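Local coordinates for acyl-CoA synthetase (AMP-forming)/AMP-acid ligase II-like protein (Dyadobacter fermentans, PDB 4GS5), which probably activates carboxylic acids, perhaps medium-chain fatty acids, with ATP as acyl-adenylates and then transfers the acyl group to coenzyme A, at residues A[144-147]-A[148-151]; A[252-256]-A[257-261]. All coordinates share one frame; numbering follows the deposited sequence.

Contact 1 of 2, residues A[144-147]-A[148-151]; sequences SGQV and DRLG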
ATOM      1  N   SER A 144      -0.006  19.575  17.798  1.00 40.42           N
ATOM      2  CA  SER A 144       0.685  19.890  16.550  1.00 38.02           C
ATOM      3  C   SER A 144       2.097  20.415  16.799  1.00 37.46           C
ATOM      4  O   SER A 144       3.023  20.107  16.045  1.00 36.75           O
ATOM      5  CB  SER A 144      -0.104  20.896  15.712  1.00 40.53           C
ATOM      6  OG  SER A 144      -0.334  22.088  16.439  1.00 45.70           O
ATOM      7  N   GLY A 145       2.259  21.200  17.856  1.00 38.82           N
ATOM      8  CA  GLY A 145       3.547  21.813  18.143  1.00 41.60           C
ATOM      9  C   GLY A 145       4.597  20.812  18.592  1.00 44.95           C
ATOM     10  O   GLY A 145       5.788  21.130  18.645  1.00 44.61           O
ATOM     11  N   GLN A 146       4.153  19.599  18.918  1.00 44.84           N
ATOM     12  CA  GLN A 146       5.054  18.558  19.402  1.00 41.98           C
ATOM     13  C   GLN A 146       5.238  17.426  18.399  1.00 38.73           C
ATOM     14  O   GLN A 146       5.810  16.397  18.743  1.00 34.40           O
ATOM     15  CB  GLN A 146       4.541  17.960  20.720  1.00 45.89           C
ATOM     16  CG  GLN A 146       4.620  18.888  21.916  1.00 54.74           C
ATOM     17  CD  GLN A 146       3.613  20.015  21.846  1.00 62.00           C
ATOM     18  OE1 GLN A 146       2.407  19.798  22.004  1.00 63.60           O
ATOM     19  NE2 GLN A 146       4.100  21.230  21.608  1.00 63.26           N
ATOM     20  N   VAL A 147       4.761  17.599  17.167  1.00 37.27           N
ATOM     21  CA  VAL A 147       4.864  16.523  16.177  1.00 33.83           C
ATOM     22  C   VAL A 147       6.310  16.029  15.977  1.00 33.39           C
ATOM     23  O   VAL A 147       6.542  14.845  15.706  1.00 30.58           O
ATOM     24  CB  VAL A 147       4.243  16.922  14.825  1.00 33.77           C
ATOM     25  CG1 VAL A 147       5.030  18.054  14.186  1.00 35.55           C
ATOM     26  CG2 VAL A 147       4.171  15.718  13.895  1.00 34.08           C
ATOM     27  N   ASP A 148       7.281  16.924  16.125  1.00 30.26           N
ATOM     28  CA  ASP A 148       8.674  16.528  15.935  1.00 34.58           C
ATOM     29  C   ASP A 148       9.225  15.651  17.084  1.00 37.38           C
ATOM     30  O   ASP A 148      10.209  14.936  16.904  1.00 32.49           O
ATOM     31  CB  ASP A 148       9.556  17.742  15.623  1.00 35.94           C
ATOM     32  CG  ASP A 148       9.346  18.254  14.197  1.00 42.78           C
ATOM     33  OD1 ASP A 148       8.728  17.531  13.385  1.00 46.57           O
ATOM     34  OD2 ASP A 148       9.799  19.363  13.871  1.00 45.67           O
ATOM     35  N   ARG A 149       8.559  15.669  18.236  1.00 34.91           N
ATOM     36  CA  ARG A 149       8.937  14.800  19.345  0.52 34.60           C
ATOM     37  C   ARG A 149       8.774  13.318  18.986  1.00 32.77           C
ATOM     38  O   ARG A 149       9.191  12.433  19.737  1.00 35.44           O
ATOM     39  CB  ARG A 149       8.130  15.142  20.596  0.52 37.22           C
ATOM     40  CG  ARG A 149       8.785  16.169  21.527  0.52 41.82           C
ATOM     41  CD  ARG A 149       8.945  17.536  20.881  0.52 43.77           C
ATOM     42  NE  ARG A 149       8.950  18.609  21.877  0.52 46.27           N
ATOM     43  CZ  ARG A 149       8.387  19.799  21.691  0.52 43.92           C
ATOM     44  NH1 ARG A 149       8.427  20.717  22.645  0.52 50.28           N
ATOM     45  NH2 ARG A 149       7.782  20.072  20.547  0.52 44.93           N
ATOM     46  N   LEU A 150       8.152  13.044  17.844  1.00 27.59           N
ATOM     47  CA  LEU A 150       8.065  11.667  17.345  1.00 27.70           C
ATOM     48  C   LEU A 150       9.431  11.136  16.881  1.00 31.67           C
ATOM     49  O   LEU A 150       9.625   9.917  16.799  1.00 27.78           O
ATOM     50  CB  LEU A 150       7.050  11.553  16.212  1.00 27.41           C
ATOM     51  CG  LEU A 150       5.587  11.858  16.563  1.00 28.33           C
ATOM     52  CD1 LEU A 150       4.723  11.882  15.302  1.00 29.15           C
ATOM     53  CD2 LEU A 150       5.039  10.852  17.564  1.00 29.70           C
ATOM     54  N   GLY A 151      10.372  12.043  16.589  1.00 27.88           N
ATOM     55  CA  GLY A 151      11.707  11.651  16.131  1.00 29.28           C
ATOM     56  C   GLY A 151      11.767  11.258  14.657  1.00 31.39           C
ATOM     57  O   GLY A 151      12.315  11.981  13.807  1.00 26.86           O
TER
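Q146 and R149, and one residue further on V147 and L150, are joined by backbone hydrogen bonds of i to i+3 spacing. R149 N lies 2.9 Å from Q146 O, with an N-H...O angle of 144°; L150 N reaches V147 O at 3.2 Å and a straighter 160°. This spacing is the signature of a 3-10 helix, here a short one on the path from helix 131-139 to strand 153-155, within the part of the chain that belongs to the AMP-binding enzyme family.

The apolar contacts belong to the buried pair. V147 holds CG2 anti to its own N (chi1 66°), which turns that methyl to L150 CD1 at 4.1 Å. L150 CG also leans against V147 O at 3.3 Å. V147 rests on L134, I137 and L138 of helix 131-139, and L150 on V127 and M129 of strand 126-129. Cutting V147 back to an alanine would probably open a gap between L150 CD1 and helix 131-139.

R149 lies on the exposed side. It is deposited in two conformers, so this part is doubtful; in one, its chain bends at chi2 and carries the guanidinium back over Q146, whose aliphatic CG sits on one face, offset toward the rim and 3.6 Å from R149 NH2. G145 O lies in plane at the guanidinium edge.

Contact 2 of 2, residues A[252-256]-A[257-261]; sequences VINSG and GVKIV
V252 to S255 pair with V258 to V261 as an antiparallel beta hairpin with a two-residue loop, its strand axes 4.7 Å apart at closest and 149° between directions. I253 and I260 form one hydrogen-bonded pair, N to O both ways: I253 N to I260 O is 2.9 Å and I260 N to I253 O is 3.0 Å. S255 and V258 form the second such pair and close a type I' turn through G256 and G257. Both glycines have positive phi, and a CB on G257 would clash with G256 O.

On one face, I253 and I260 lie side by side, with I253 CG1 3.9 Å from I260 CB; chi1 of 65° sets CG1 of I253 between its N and carbonyl carbon, beside I260. S255 CB meets I260 CD1. On the opposite face, V252 CG2 lies 4.3 Å from V261 CG2, and K259, bent at chi2 and chi4, lays CE 3.6 Å from N254 ND2. N254 OD1 curls over the turn to 3.0 Å from G257 N. Beyond the hairpin, K259 NZ has a long, weak ion pair with E237.

Position and sequence are consistent with the glycine-rich hairpin that in ANL relatives lines the pantetheine tunnel in the thioester-forming conformation. Backbone bonds thus fix its shape; I253 and I260 form the buried apolar contact, while the other face carries V252-V261 at the open end and N254-K259 nearer the turn.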
ATOM      1  N   VAL A 252      -3.689  -1.535 -17.556  1.00 32.81           N
ATOM      2  CA  VAL A 252      -2.699  -0.642 -18.158  1.00 29.55           C
ATOM      3  C   VAL A 252      -2.154  -1.288 -19.426  1.00 31.62           C
ATOM      4  O   VAL A 252      -1.810  -2.476 -19.433  1.00 31.65           O
ATOM      5  CB  VAL A 252      -1.534  -0.322 -17.200  1.00 27.13           C
ATOM      6  CG1 VAL A 252      -0.632   0.735 -17.812  1.00 28.01           C
ATOM      7  CG2 VAL A 252      -2.052   0.184 -15.840  1.00 30.29           C
ATOM      8  N   ILE A 253      -2.113  -0.530 -20.514  1.00 24.57           N
ATOM      9  CA  ILE A 253      -1.534  -1.057 -21.739  1.00 25.35           C
ATOM     10  C   ILE A 253      -0.325  -0.217 -22.128  1.00 30.91           C
ATOM     11  O   ILE A 253      -0.146   0.897 -21.628  1.00 27.18           O
ATOM     12  CB  ILE A 253      -2.538  -1.070 -22.911  1.00 28.69           C
ATOM     13  CG1 ILE A 253      -2.930   0.361 -23.289  1.00 27.96           C
ATOM     14  CG2 ILE A 253      -3.775  -1.909 -22.563  1.00 29.10           C
ATOM     15  CD1 ILE A 253      -3.741   0.431 -24.550  1.00 28.16           C
ATOM     16  N   ASN A 254       0.493  -0.757 -23.023  1.00 26.64           N
ATOM     17  CA  ASN A 254       1.649  -0.025 -23.518  1.00 31.26           C
ATOM     18  C   ASN A 254       1.544   0.105 -25.022  1.00 30.75           C
ATOM     19  O   ASN A 254       1.718  -0.869 -25.754  1.00 27.52           O
ATOM     20  CB  ASN A 254       2.955  -0.714 -23.119  1.00 33.89           C
ATOM     21  CG  ASN A 254       4.176   0.097 -23.508  1.00 37.87           C
ATOM     22  OD1 ASN A 254       4.058   1.097 -24.201  1.00 36.88           O
ATOM     23  ND2 ASN A 254       5.352  -0.336 -23.075  1.00 41.87           N
ATOM     24  N   SER A 255       1.230   1.313 -25.470  1.00 25.62           N
ATOM     25  CA  SER A 255       1.045   1.611 -26.889  1.00 28.63           C
ATOM     26  C   SER A 255       2.169   2.536 -27.344  1.00 29.40           C
ATOM     27  O   SER A 255       2.228   3.690 -26.908  1.00 28.53           O
ATOM     28  CB  SER A 255      -0.307   2.303 -27.110  1.00 27.03           C
ATOM     29  OG  SER A 255      -0.483   2.700 -28.470  1.00 29.67           O
ATOM     30  N   GLY A 256       3.059   2.026 -28.187  1.00 30.27           N
ATOM     31  CA  GLY A 256       4.202   2.795 -28.652  1.00 37.02           C
ATOM     32  C   GLY A 256       5.040   3.389 -27.522  1.00 35.34           C
ATOM     33  O   GLY A 256       5.516   4.521 -27.636  1.00 33.39           O
ATOM     34  N   GLY A 257       5.233   2.624 -26.444  1.00 30.33           N
ATOM     35  CA  GLY A 257       5.965   3.094 -25.277  1.00 26.52           C
ATOM     36  C   GLY A 257       5.208   4.078 -24.385  1.00 32.05           C
ATOM     37  O   GLY A 257       5.732   4.549 -23.372  1.00 30.71           O
ATOM     38  N   VAL A 258       3.976   4.410 -24.749  1.00 31.44           N
ATOM     39  CA  VAL A 258       3.160   5.265 -23.888  1.00 22.52           C
ATOM     40  C   VAL A 258       2.179   4.406 -23.048  1.00 26.25           C
ATOM     41  O   VAL A 258       1.359   3.664 -23.587  1.00 27.84           O
ATOM     42  CB  VAL A 258       2.367   6.308 -24.695  1.00 27.38           C
ATOM     43  CG1 VAL A 258       1.386   7.052 -23.776  1.00 29.01           C
ATOM     44  CG2 VAL A 258       3.323   7.314 -25.361  1.00 26.92           C
ATOM     45  N   LYS A 259       2.285   4.493 -21.727  1.00 27.72           N
ATOM     46  CA  LYS A 259       1.407   3.714 -20.862  1.00 28.07           C
ATOM     47  C   LYS A 259       0.055   4.411 -20.730  1.00 27.63           C
ATOM     48  O   LYS A 259      -0.015   5.604 -20.430  1.00 29.92           O
ATOM     49  CB  LYS A 259       2.046   3.523 -19.483  1.00 30.36           C
ATOM     50  CG  LYS A 259       2.789   2.204 -19.310  1.00 42.00           C
ATOM     51  CD  LYS A 259       4.153   2.197 -19.958  1.00 47.53           C
ATOM     52  CE  LYS A 259       4.847   0.836 -19.754  1.00 50.52           C
ATOM     53  NZ  LYS A 259       5.437   0.657 -18.384  1.00 50.78           N
ATOM     54  N   ILE A 260      -1.011   3.650 -20.950  1.00 23.09           N
ATOM     55  CA  ILE A 260      -2.374   4.169 -20.898  1.00 26.65           C
ATOM     56  C   ILE A 260      -3.232   3.338 -19.943  1.00 25.22           C
ATOM     57  O   ILE A 260      -3.307   2.108 -20.070  1.00 25.54           O
ATOM     58  CB  ILE A 260      -3.027   4.121 -22.302  1.00 21.04           C
ATOM     59  CG1 ILE A 260      -2.309   5.096 -23.243  1.00 22.70           C
ATOM     60  CG2 ILE A 260      -4.514   4.477 -22.233  1.00 21.11           C
ATOM     61  CD1 ILE A 260      -2.679   4.829 -24.733  1.00 27.97           C
ATOM     62  N   VAL A 261      -3.882   4.012 -19.004  1.00 25.89           N
ATOM     63  CA  VAL A 261      -4.737   3.343 -18.018  1.00 27.59           C
ATOM     64  C   VAL A 261      -6.153   3.269 -18.595  1.00 30.75           C
ATOM     65  O   VAL A 261      -6.753   4.303 -18.911  1.00 26.36           O
ATOM     66  CB  VAL A 261      -4.736   4.092 -16.669  1.00 29.07           C
ATOM     67  CG1 VAL A 261      -5.555   3.321 -15.610  1.00 33.62           C
ATOM     68  CG2 VAL A 261      -3.303   4.330 -16.165  1.00 27.19           C
TER

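Contacts 1 and 2 share no secondary-structure element: their centres are 43 Å apart, nearest atoms about 33 Å, on opposite sides of the chain's centre. Both are local and partly buried. At 144-151 the inward residues V147 and L150 meet helix 131-139, whereas R149 is exposed and Q146 and D148 are partly so; at 252-261 the burial falls on I253, S255 and I260, with the glycine turn exposed. The backbone bonding also differs: contact 1 uses i to i+3 bonds within one helical turn, while contact 2 uses reciprocal bonds between strands. The first is helical packing in a connection, the second a two-stranded hairpin, also bonded to Q294 and L292, leading into helix 262-276.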